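Local coordinates for protein transcription factor TAU subunit SFC1 (Schizosaccharomyces pombe, PDB 4BJI) that is a DNA-binding subunit of the tauA part of TFIIIC, which binds box A of tRNA and similar genes and helps assemble the TFIIIB initiation complex for RNA polymerase III, at residues V53-A58 / R88-R93; A109-L114 / N137-V142; K124-D129 / V142-D147. One frame throughout, in Å; residues are numbered along the deposited sequence. Where two conformers were deposited one is given.

Contact 1: V53-A58 / R88-R93; sequences VWTRRA and RDTYTR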
loop_
_atom_site.group_PDB
_atom_site.type_symbol
_atom_site.label_atom_id
_atom_site.label_comp_id
_atom_site.label_asym_id
_atom_site.label_seq_id
_atom_site.Cartn_x
_atom_site.Cartn_y
_atom_site.Cartn_z
ATOM N N VAL A 53 6.730 -2.543 -4.732
ATOM C CA VAL A 53 6.137 -2.394 -3.402
ATOM C C VAL A 53 4.659 -2.746 -3.486
ATOM O O VAL A 53 3.914 -2.114 -4.268
ATOM C CB VAL A 53 6.277 -0.908 -2.925
ATOM C CG1 VAL A 53 5.585 -0.681 -1.609
ATOM C CG2 VAL A 53 7.764 -0.484 -2.835
ATOM N N TRP A 54 4.207 -3.701 -2.676
ATOM C CA TRP A 54 2.844 -4.218 -2.743
ATOM C C TRP A 54 2.258 -4.496 -1.367
ATOM O O TRP A 54 2.929 -5.110 -0.515
ATOM C CB TRP A 54 2.839 -5.590 -3.410
ATOM C CG TRP A 54 3.078 -5.680 -4.888
ATOM C CD1 TRP A 54 4.278 -5.836 -5.523
ATOM C CD2 TRP A 54 2.074 -5.738 -5.902
ATOM N NE1 TRP A 54 4.074 -5.977 -6.894
ATOM C CE2 TRP A 54 2.726 -5.919 -7.137
ATOM C CE3 TRP A 54 0.687 -5.655 -5.882
ATOM C CZ2 TRP A 54 2.027 -6.007 -8.346
ATOM C CZ3 TRP A 54 0.003 -5.729 -7.083
ATOM C CH2 TRP A 54 0.676 -5.907 -8.291
ATOM N N THR A 55 0.981 -4.214 -1.154
ATOM C CA THR A 55 0.289 -4.832 -0.027
ATOM C C THR A 55 -0.017 -6.310 -0.338
ATOM O O THR A 55 -0.092 -6.731 -1.515
ATOM C CB THR A 55 -1.030 -4.175 0.294
ATOM O OG1 THR A 55 -1.855 -4.271 -0.873
ATOM C CG2 THR A 55 -0.811 -2.711 0.703
ATOM N N ARG A 56 -0.205 -7.105 0.723
ATOM C CA ARG A 56 -0.736 -8.456 0.579
ATOM C C ARG A 56 -2.040 -8.488 -0.219
ATOM O O ARG A 56 -2.200 -9.299 -1.147
ATOM C CB ARG A 56 -0.960 -9.074 1.969
ATOM C CG ARG A 56 -1.788 -10.357 1.939
ATOM C CD ARG A 56 -2.080 -10.837 3.378
ATOM N NE ARG A 56 -3.052 -11.927 3.379
ATOM C CZ ARG A 56 -2.709 -13.166 3.104
ATOM N NH1 ARG A 56 -1.438 -13.432 2.844
ATOM N NH2 ARG A 56 -3.627 -14.131 3.093
ATOM N N ARG A 57 -2.976 -7.604 0.099
ATOM C CA ARG A 57 -4.271 -7.620 -0.586
ATOM C C ARG A 57 -4.121 -7.360 -2.090
ATOM O O ARG A 57 -4.708 -8.063 -2.908
ATOM C CB ARG A 57 -5.213 -6.591 0.036
ATOM C CG ARG A 57 -6.620 -6.616 -0.589
ATOM C CD ARG A 57 -7.232 -8.023 -0.644
ATOM N NE ARG A 57 -7.247 -8.689 0.656
ATOM C CZ ARG A 57 -7.601 -9.962 0.836
ATOM N NH1 ARG A 57 -7.966 -10.708 -0.200
ATOM N NH2 ARG A 57 -7.588 -10.493 2.051
ATOM N N ALA A 58 -3.322 -6.368 -2.468
ATOM C CA ALA A 58 -3.124 -6.089 -3.883
ATOM C C ALA A 58 -2.495 -7.282 -4.610
ATOM O O ALA A 58 -2.939 -7.657 -5.692
ATOM C CB ALA A 58 -2.344 -4.802 -4.085
ATOM N N ARG A 88 3.994 1.365 5.384
ATOM C CA ARG A 88 3.472 0.356 6.321
ATOM C C ARG A 88 2.624 -0.678 5.602
ATOM O O ARG A 88 1.778 -0.348 4.789
ATOM C CB ARG A 88 2.662 1.046 7.415
ATOM C CG ARG A 88 2.021 0.137 8.413
ATOM C CD ARG A 88 0.961 0.899 9.223
ATOM N NE ARG A 88 0.349 0.056 10.242
ATOM C CZ ARG A 88 -0.523 0.524 11.115
ATOM N NH1 ARG A 88 -0.836 1.807 11.068
ATOM N NH2 ARG A 88 -1.062 -0.274 12.028
ATOM N N ASP A 89 2.847 -1.913 5.970
ATOM C CA ASP A 89 2.038 -3.046 5.498
ATOM C C ASP A 89 2.240 -3.319 4.002
ATOM O O ASP A 89 1.391 -3.969 3.344
ATOM C CB ASP A 89 0.550 -2.842 5.828
ATOM C CG ASP A 89 0.293 -2.868 7.308
ATOM O OD1 ASP A 89 0.901 -3.702 7.992
ATOM O OD2 ASP A 89 -0.453 -1.989 7.782
ATOM N N THR A 90 3.381 -2.878 3.451
ATOM C CA THR A 90 3.795 -3.276 2.124
ATOM C C THR A 90 5.030 -4.142 2.159
ATOM O O THR A 90 5.919 -3.958 3.016
ATOM C CB THR A 90 4.062 -2.099 1.147
ATOM O OG1 THR A 90 5.254 -1.373 1.509
ATOM C CG2 THR A 90 2.870 -1.159 1.103
ATOM N N TYR A 91 5.067 -5.087 1.228
ATOM C CA TYR A 91 6.224 -5.926 0.942
ATOM C C TYR A 91 6.992 -5.297 -0.187
ATOM O O TYR A 91 6.422 -4.969 -1.245
ATOM C CB TYR A 91 5.747 -7.330 0.536
ATOM C CG TYR A 91 5.042 -8.049 1.654
ATOM C CD1 TYR A 91 3.686 -7.865 1.879
ATOM C CD2 TYR A 91 5.741 -8.884 2.513
ATOM C CE1 TYR A 91 3.034 -8.473 2.947
ATOM C CE2 TYR A 91 5.088 -9.508 3.569
ATOM C CZ TYR A 91 3.728 -9.294 3.761
ATOM O OH TYR A 91 3.041 -9.891 4.824
ATOM N N THR A 92 8.287 -5.063 0.032
ATOM C CA THR A 92 9.168 -4.396 -0.944
ATOM C C THR A 92 10.245 -5.367 -1.399
ATOM O O THR A 92 10.862 -6.064 -0.582
ATOM C CB THR A 92 9.822 -3.173 -0.288
ATOM O OG1 THR A 92 8.807 -2.249 0.157
ATOM C CG2 THR A 92 10.738 -2.474 -1.272
ATOM N N ARG A 93 10.494 -5.408 -2.697
ATOM C CA ARG A 93 11.473 -6.343 -3.200
ATOM C C ARG A 93 12.864 -6.023 -2.631
ATOM O O ARG A 93 13.228 -4.854 -2.391
ATOM C CB ARG A 93 11.457 -6.363 -4.731
ATOM C CG ARG A 93 11.944 -5.109 -5.406
ATOM C CD ARG A 93 11.853 -5.219 -6.969
ATOM N NE ARG A 93 12.589 -4.134 -7.623
ATOM C CZ ARG A 93 12.179 -3.410 -8.668
ATOM N NH1 ARG A 93 11.001 -3.586 -9.297
ATOM N NH2 ARG A 93 13.001 -2.447 -9.087
HETATM O O HOH W 1 -0.202 -6.101 3.513
HETATM O O HOH W 2 1.650 -12.239 3.908
#
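W54 and Y91 form a hydrogen-bonded antiparallel pair, with V53 and T92 as the non-hydrogen-bonded pair beside it and strand 53-55 at 153° to strand 90-93. W54 N donates to Y91 O at 2.9 Å, and Y91 N returns a bond to W54 O at 2.8 Å. On the face carrying V53 and T92, the valine divides its methyls between two threonines. CG1 of V53, anti to the backbone N (chi1 175°), bears on T90 and comes within a tight 3.5 Å of T90 CB. V53 CG2 runs alongside T92, 3.6 Å from T92 OG1. The hydroxyls find their polar partners beyond the pair, T90 at F87 O and T92 at W82 NE1. On the opposite face the Y91 ring turns an edge to the other strand: W54 O lies in the ring plane, 3.7 Å from Y91 CD1, and Y91 CE1 reaches R56 CB at 4.2 Å. Where the ladder gives out, one water joins R56 N to D89 O, and T55 OG1 caps the new helix by accepting from A58 N at 3.0 Å. Strand 53-55, coming after helix 35-50 and leading into helix 56-60, thus forms the sheet edge beside the 79-82/90-93 hairpin, a topology consistent with a winged helix; its other backbone edge, at V53 O and T55 N, is met by Q141 of strand 139-141.

Contact 2: A109-L114 / N137-V142; sequences ALFFKL and NRVYQV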
loop_
_atom_site.group_PDB
_atom_site.type_symbol
_atom_site.label_atom_id
_atom_site.label_comp_id
_atom_site.label_asym_id
_atom_site.label_seq_id
_atom_site.Cartn_x
_atom_site.Cartn_y
_atom_site.Cartn_z
ATOM N N ALA A 109 1.385 3.654 1.170
ATOM C CA ALA A 109 0.199 3.044 1.747
ATOM C C ALA A 109 -0.453 3.931 2.768
ATOM O O ALA A 109 0.228 4.545 3.596
ATOM C CB ALA A 109 0.599 1.730 2.422
ATOM N N LEU A 110 -1.778 4.051 2.659
ATOM C CA LEU A 110 -2.567 4.771 3.658
ATOM C C LEU A 110 -3.452 3.773 4.378
ATOM O O LEU A 110 -4.214 3.039 3.729
ATOM C CB LEU A 110 -3.394 5.878 3.018
ATOM C CG LEU A 110 -2.601 7.038 2.417
ATOM C CD1 LEU A 110 -2.479 6.850 0.964
ATOM C CD2 LEU A 110 -3.321 8.309 2.722
ATOM N N PHE A 111 -3.313 3.710 5.704
ATOM C CA PHE A 111 -4.052 2.783 6.551
ATOM C C PHE A 111 -5.178 3.552 7.225
ATOM O O PHE A 111 -4.995 4.715 7.659
ATOM C CB PHE A 111 -3.150 2.174 7.648
ATOM C CG PHE A 111 -3.909 1.475 8.751
ATOM C CD1 PHE A 111 -4.482 0.234 8.547
ATOM C CD2 PHE A 111 -4.025 2.063 9.995
ATOM C CE1 PHE A 111 -5.168 -0.409 9.574
ATOM C CE2 PHE A 111 -4.708 1.433 11.021
ATOM C CZ PHE A 111 -5.282 0.200 10.806
ATOM N N PHE A 112 -6.332 2.909 7.335
ATOM C CA PHE A 112 -7.485 3.520 7.960
ATOM C C PHE A 112 -7.983 2.649 9.084
ATOM O O PHE A 112 -8.186 1.451 8.904
ATOM C CB PHE A 112 -8.577 3.763 6.926
ATOM C CG PHE A 112 -8.141 4.691 5.849
ATOM C CD1 PHE A 112 -7.487 4.218 4.730
ATOM C CD2 PHE A 112 -8.294 6.051 6.008
ATOM C CE1 PHE A 112 -7.014 5.096 3.779
ATOM C CE2 PHE A 112 -7.819 6.929 5.051
ATOM C CZ PHE A 112 -7.204 6.441 3.949
ATOM N N LYS A 113 -8.143 3.263 10.246
ATOM C CA LYS A 113 -8.586 2.523 11.414
ATOM C C LYS A 113 -10.081 2.685 11.538
ATOM O O LYS A 113 -10.562 3.528 12.290
ATOM C CB LYS A 113 -7.900 3.029 12.677
ATOM C CG LYS A 113 -8.291 2.224 13.905
ATOM C CD LYS A 113 -7.592 2.718 15.158
ATOM C CE LYS A 113 -8.066 1.958 16.390
ATOM N NZ LYS A 113 -7.359 2.400 17.623
ATOM N N LEU A 114 -10.817 1.880 10.788
ATOM C CA LEU A 114 -12.267 1.951 10.801
ATOM C C LEU A 114 -12.839 0.559 11.001
ATOM O O LEU A 114 -12.142 -0.442 10.846
ATOM C CB LEU A 114 -12.806 2.556 9.503
ATOM C CG LEU A 114 -12.458 4.016 9.181
ATOM C CD1 LEU A 114 -13.031 4.393 7.827
ATOM C CD2 LEU A 114 -12.960 4.990 10.240
ATOM N N ASN A 137 -11.029 -3.814 2.646
ATOM C CA ASN A 137 -9.635 -3.426 2.724
ATOM C C ASN A 137 -9.463 -2.178 3.565
ATOM O O ASN A 137 -10.296 -1.265 3.501
ATOM C CB ASN A 137 -9.159 -3.137 1.306
ATOM C CG ASN A 137 -7.688 -2.952 1.222
ATOM O OD1 ASN A 137 -6.916 -3.602 1.961
ATOM N ND2 ASN A 137 -7.269 -2.048 0.338
ATOM N N ARG A 138 -8.380 -2.125 4.341
ATOM C CA ARG A 138 -8.133 -0.921 5.131
ATOM C C ARG A 138 -6.784 -0.290 4.848
ATOM O O ARG A 138 -6.443 0.698 5.472
ATOM C CB ARG A 138 -8.260 -1.200 6.627
ATOM C CG ARG A 138 -9.701 -1.578 7.054
ATOM C CD ARG A 138 -10.662 -0.358 7.022
ATOM N NE ARG A 138 -12.016 -0.722 7.461
ATOM C CZ ARG A 138 -12.979 -1.144 6.646
ATOM N NH1 ARG A 138 -12.750 -1.254 5.341
ATOM N NH2 ARG A 138 -14.168 -1.468 7.137
ATOM N N VAL A 139 -6.011 -0.861 3.930
ATOM C CA VAL A 139 -4.727 -0.269 3.540
ATOM C C VAL A 139 -4.723 -0.119 2.022
ATOM O O VAL A 139 -4.871 -1.099 1.310
ATOM C CB VAL A 139 -3.499 -1.104 3.959
ATOM C CG1 VAL A 139 -2.219 -0.391 3.579
ATOM C CG2 VAL A 139 -3.524 -1.391 5.447
ATOM N N TYR A 140 -4.622 1.121 1.542
ATOM C CA TYR A 140 -4.675 1.425 0.109
ATOM C C TYR A 140 -3.368 2.036 -0.327
ATOM O O TYR A 140 -2.877 2.979 0.299
ATOM C CB TYR A 140 -5.813 2.393 -0.201
ATOM C CG TYR A 140 -7.172 1.786 0.031
ATOM C CD1 TYR A 140 -7.784 1.875 1.265
ATOM C CD2 TYR A 140 -7.818 1.118 -0.975
ATOM C CE1 TYR A 140 -9.024 1.314 1.484
ATOM C CE2 TYR A 140 -9.061 0.558 -0.762
ATOM C CZ TYR A 140 -9.649 0.672 0.458
ATOM O OH TYR A 140 -10.918 0.084 0.652
ATOM N N GLN A 141 -2.852 1.559 -1.442
ATOM C CA GLN A 141 -1.686 2.176 -2.049
ATOM C C GLN A 141 -2.087 3.267 -3.041
ATOM O O GLN A 141 -3.107 3.154 -3.722
ATOM C CB GLN A 141 -0.820 1.156 -2.742
ATOM C CG GLN A 141 -0.070 0.273 -1.738
ATOM C CD GLN A 141 0.835 -0.690 -2.458
ATOM O OE1 GLN A 141 0.407 -1.807 -2.786
ATOM N NE2 GLN A 141 2.047 -0.293 -2.745
ATOM N N VAL A 142 -1.275 4.315 -3.132
ATOM C CA VAL A 142 -1.615 5.455 -3.979
ATOM C C VAL A 142 -1.930 5.084 -5.427
ATOM O O VAL A 142 -2.901 5.586 -6.003
ATOM C CB VAL A 142 -0.486 6.481 -3.911
ATOM C CG1 VAL A 142 -0.613 7.535 -5.039
ATOM C CG2 VAL A 142 -0.447 7.121 -2.508
#
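V139 is the bump that the opposite strand receives between A109 and F111. Its CG1, anti to the backbone N (chi1 -177°), rests on A109 CB at 3.7 Å, while V139 CG2 meets F111 CD1 at 3.6 Å, coming in at the edge of the phenyl ring and in its plane. The backbones beneath are antiparallel, at 157°: L110 and Y140 exchange a pair of bonds, L110 N to Y140 O measuring 2.8 Å, and F112 N adds a third to R138 O.

L110 and Y140 occupy the other face, and F112, just past the strand, brings its ring to Y140. The two side chains stand across each other at about a right angle, F112 CE1 lying 4.2 Å from Y140 CD1. L110 CD1 fits against V142 CG2 at 4.0 Å, just past the end of strand 139-141. Within the second segment, N137 ND2 sits 3.3 Å above the Y140 ring plane, displaced toward the rim, and also donates to V139 O. R138, bent at its second torsion (chi2 -72°), lays CB and CD against F112 O, then carries its guanidinium edge-on to L114 O, with a straight but weak bond of 3.4 Å from R138 NE to L114 O. Its NH1 is held by N137 O and P135 O.

Helix 172-189 packs against L110 and F112, with Y175 on L110, M182 on F112, and L186 and F187 on L114; on the A109 and Q141 face lies T90 of strand 90-93, and R88 makes a cation-pi contact with F111.

Contact 3: K124-D129 / V142-D147; sequences KTHVFD and VCDIVD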
loop_
_atom_site.group_PDB
_atom_site.type_symbol
_atom_site.label_atom_id
_atom_site.label_comp_id
_atom_site.label_asym_id
_atom_site.label_seq_id
_atom_site.Cartn_x
_atom_site.Cartn_y
_atom_site.Cartn_z
ATOM N N LYS A 124 -13.335 -7.341 -1.849
ATOM C CA LYS A 124 -11.973 -7.553 -1.381
ATOM C C LYS A 124 -11.002 -6.697 -2.170
ATOM O O LYS A 124 -9.803 -6.879 -2.073
ATOM C CB LYS A 124 -11.561 -9.017 -1.583
ATOM C CG LYS A 124 -12.157 -10.032 -0.627
ATOM C CD LYS A 124 -11.601 -11.416 -0.962
ATOM C CE LYS A 124 -12.300 -12.540 -0.208
ATOM N NZ LYS A 124 -12.205 -13.841 -0.942
ATOM N N THR A 125 -11.513 -5.781 -2.970
ATOM C CA THR A 125 -10.649 -5.039 -3.860
ATOM C C THR A 125 -9.603 -4.181 -3.095
ATOM O O THR A 125 -9.821 -3.611 -1.996
ATOM C CB THR A 125 -11.454 -4.136 -4.819
ATOM O OG1 THR A 125 -10.572 -3.574 -5.782
ATOM C CG2 THR A 125 -12.158 -2.997 -4.082
ATOM N N HIS A 126 -8.453 -4.071 -3.730
ATOM C CA HIS A 126 -7.381 -3.171 -3.294
ATOM C C HIS A 126 -7.537 -1.755 -3.891
ATOM O O HIS A 126 -6.812 -0.842 -3.535
ATOM C CB HIS A 126 -6.047 -3.759 -3.736
ATOM C CG HIS A 126 -5.954 -3.966 -5.216
ATOM N ND1 HIS A 126 -6.734 -4.887 -5.889
ATOM C CD2 HIS A 126 -5.204 -3.352 -6.157
ATOM C CE1 HIS A 126 -6.472 -4.818 -7.183
ATOM N NE2 HIS A 126 -5.529 -3.911 -7.368
ATOM N N VAL A 127 -8.502 -1.587 -4.792
ATOM C CA VAL A 127 -8.706 -0.313 -5.492
ATOM C C VAL A 127 -9.594 0.585 -4.662
ATOM O O VAL A 127 -10.585 0.129 -4.081
ATOM C CB VAL A 127 -9.368 -0.597 -6.862
ATOM C CG1 VAL A 127 -9.734 0.669 -7.588
ATOM C CG2 VAL A 127 -8.465 -1.439 -7.725
ATOM N N PHE A 128 -9.257 1.874 -4.634
ATOM C CA PHE A 128 -10.083 2.885 -3.992
ATOM C C PHE A 128 -10.767 3.692 -5.078
ATOM O O PHE A 128 -10.109 4.515 -5.737
ATOM C CB PHE A 128 -9.254 3.824 -3.099
ATOM C CG PHE A 128 -10.109 4.686 -2.194
ATOM C CD1 PHE A 128 -10.754 5.820 -2.666
ATOM C CD2 PHE A 128 -10.279 4.328 -0.856
ATOM C CE1 PHE A 128 -11.550 6.541 -1.838
ATOM C CE2 PHE A 128 -11.060 5.075 -0.030
ATOM C CZ PHE A 128 -11.682 6.187 -0.533
ATOM N N ASP A 129 -12.062 3.444 -5.274
ATOM C CA ASP A 129 -12.828 4.152 -6.333
ATOM C C ASP A 129 -13.802 5.188 -5.783
ATOM O O ASP A 129 -14.399 5.958 -6.548
ATOM C CB ASP A 129 -13.515 3.189 -7.306
ATOM C CG ASP A 129 -14.630 2.401 -6.669
ATOM O OD1 ASP A 129 -14.912 2.589 -5.466
ATOM O OD2 ASP A 129 -15.183 1.523 -7.414
ATOM N N VAL A 142 -1.275 4.315 -3.132
ATOM C CA VAL A 142 -1.615 5.455 -3.979
ATOM C C VAL A 142 -1.930 5.084 -5.427
ATOM O O VAL A 142 -2.901 5.586 -6.003
ATOM C CB VAL A 142 -0.486 6.481 -3.911
ATOM C CG1 VAL A 142 -0.613 7.535 -5.039
ATOM C CG2 VAL A 142 -0.447 7.121 -2.508
ATOM N N CYS A 143 -1.127 4.222 -6.013
ATOM C CA CYS A 143 -1.312 3.817 -7.401
ATOM C C CYS A 143 -2.634 3.109 -7.652
ATOM O O CYS A 143 -3.040 2.975 -8.823
ATOM C CB CYS A 143 -0.136 2.956 -7.855
ATOM S SG CYS A 143 0.145 1.455 -6.855
ATOM N N ASP A 144 -3.279 2.636 -6.583
ATOM C CA ASP A 144 -4.548 1.927 -6.685
ATOM C C ASP A 144 -5.738 2.852 -6.367
ATOM O O ASP A 144 -6.877 2.369 -6.324
ATOM C CB ASP A 144 -4.559 0.723 -5.764
ATOM C CG ASP A 144 -3.456 -0.273 -6.071
ATOM O OD1 ASP A 144 -3.090 -0.405 -7.252
ATOM O OD2 ASP A 144 -2.995 -0.923 -5.113
ATOM N N ILE A 145 -5.483 4.148 -6.203
ATOM C CA ILE A 145 -6.555 5.118 -5.979
ATOM C C ILE A 145 -7.010 5.634 -7.342
ATOM O O ILE A 145 -6.305 6.416 -8.012
ATOM C CB ILE A 145 -6.092 6.277 -5.091
ATOM C CG1 ILE A 145 -5.640 5.762 -3.745
ATOM C CG2 ILE A 145 -7.248 7.295 -4.969
ATOM C CD1 ILE A 145 -5.033 6.843 -2.918
ATOM N N VAL A 146 -8.183 5.184 -7.778
ATOM C CA VAL A 146 -8.687 5.596 -9.090
ATOM C C VAL A 146 -9.773 6.667 -8.974
ATOM O O VAL A 146 -10.169 7.311 -9.974
ATOM C CB VAL A 146 -9.250 4.407 -9.921
ATOM C CG1 VAL A 146 -8.141 3.369 -10.151
ATOM C CG2 VAL A 146 -10.482 3.784 -9.279
ATOM N N ASP A 147 -10.286 6.886 -7.768
ATOM C CA ASP A 147 -11.321 7.901 -7.523
ATOM C C ASP A 147 -10.893 9.210 -8.184
ATOM O O ASP A 147 -9.828 9.736 -7.844
ATOM C CB ASP A 147 -11.469 8.096 -6.026
ATOM C CG ASP A 147 -12.550 9.082 -5.631
ATOM O OD1 ASP A 147 -12.770 10.049 -6.382
ATOM O OD2 ASP A 147 -13.145 8.909 -4.560
HETATM O O HOH W 3 -4.198 -0.680 -2.784
#
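F128 and I145 form a single backbone bridge between two loops that run in nearly the same direction, the second leaving a 3-10 turn at 142-144. F128 N donates to D144 O at 3.0 Å. F128 O then takes two hydrogens, V146 N at 2.9 Å and, in the carbonyl plane on a lone pair, D147 N at 3.1 Å, so this one carbonyl fixes two successive peptides. Outside the bridge, V127 CG1 packs on V146 CG2 at 3.6 Å. The F128 ring and the D147 carboxylate lie side by side and almost coplanar, 15° apart, with D147 OD2 3.9 Å from F128 CE1; that carboxylate pairs with K185 and T149. At the H126 end, chi1 of 58° tucks the H126 ring between its backbone N and carbonyl carbon, where its edge meets D144: H126 CD2 is 3.4 Å from D144 OD2, the two planes being 89° apart. A water donates to both H126 O and D144 OD2, and D144 OD2 also makes a salt bridge with R51. An alanine in place of D144 would probably leave R51 without this charge partner and the water without its carboxylate. Just before the bridge, T125 OG1 accepts from V127 N, an ST turn. The isolated bridge thus joins the loop before strand 139-141 to the one after it, with the F128 ring packed on M182 and L186 of helix 172-189 and edge-to-face with Y140.

Overall arrangement
Contact 1 comes first along the chain and closes before contact 2 opens; contacts 2 and 3 interleave and share V142. The centres of contact 1 and contact 2 lie about 11 Å apart, those of contact 2 and contact 3 about 10 Å, and those of contact 1 and contact 3 about 14 Å. Contact 1 belongs to the mixed sheet of the winged-helix-like part, contact 2 to the separate two-stranded sheet, and contact 3 to the loops before and after strand 139-141. Q141 links the two sheets through V53 O and T55 N, while A58 of contact 1 packs on H126 of contact 3. The winged-helix-like part and the later part of this DNA-binding domain thus touch at several points.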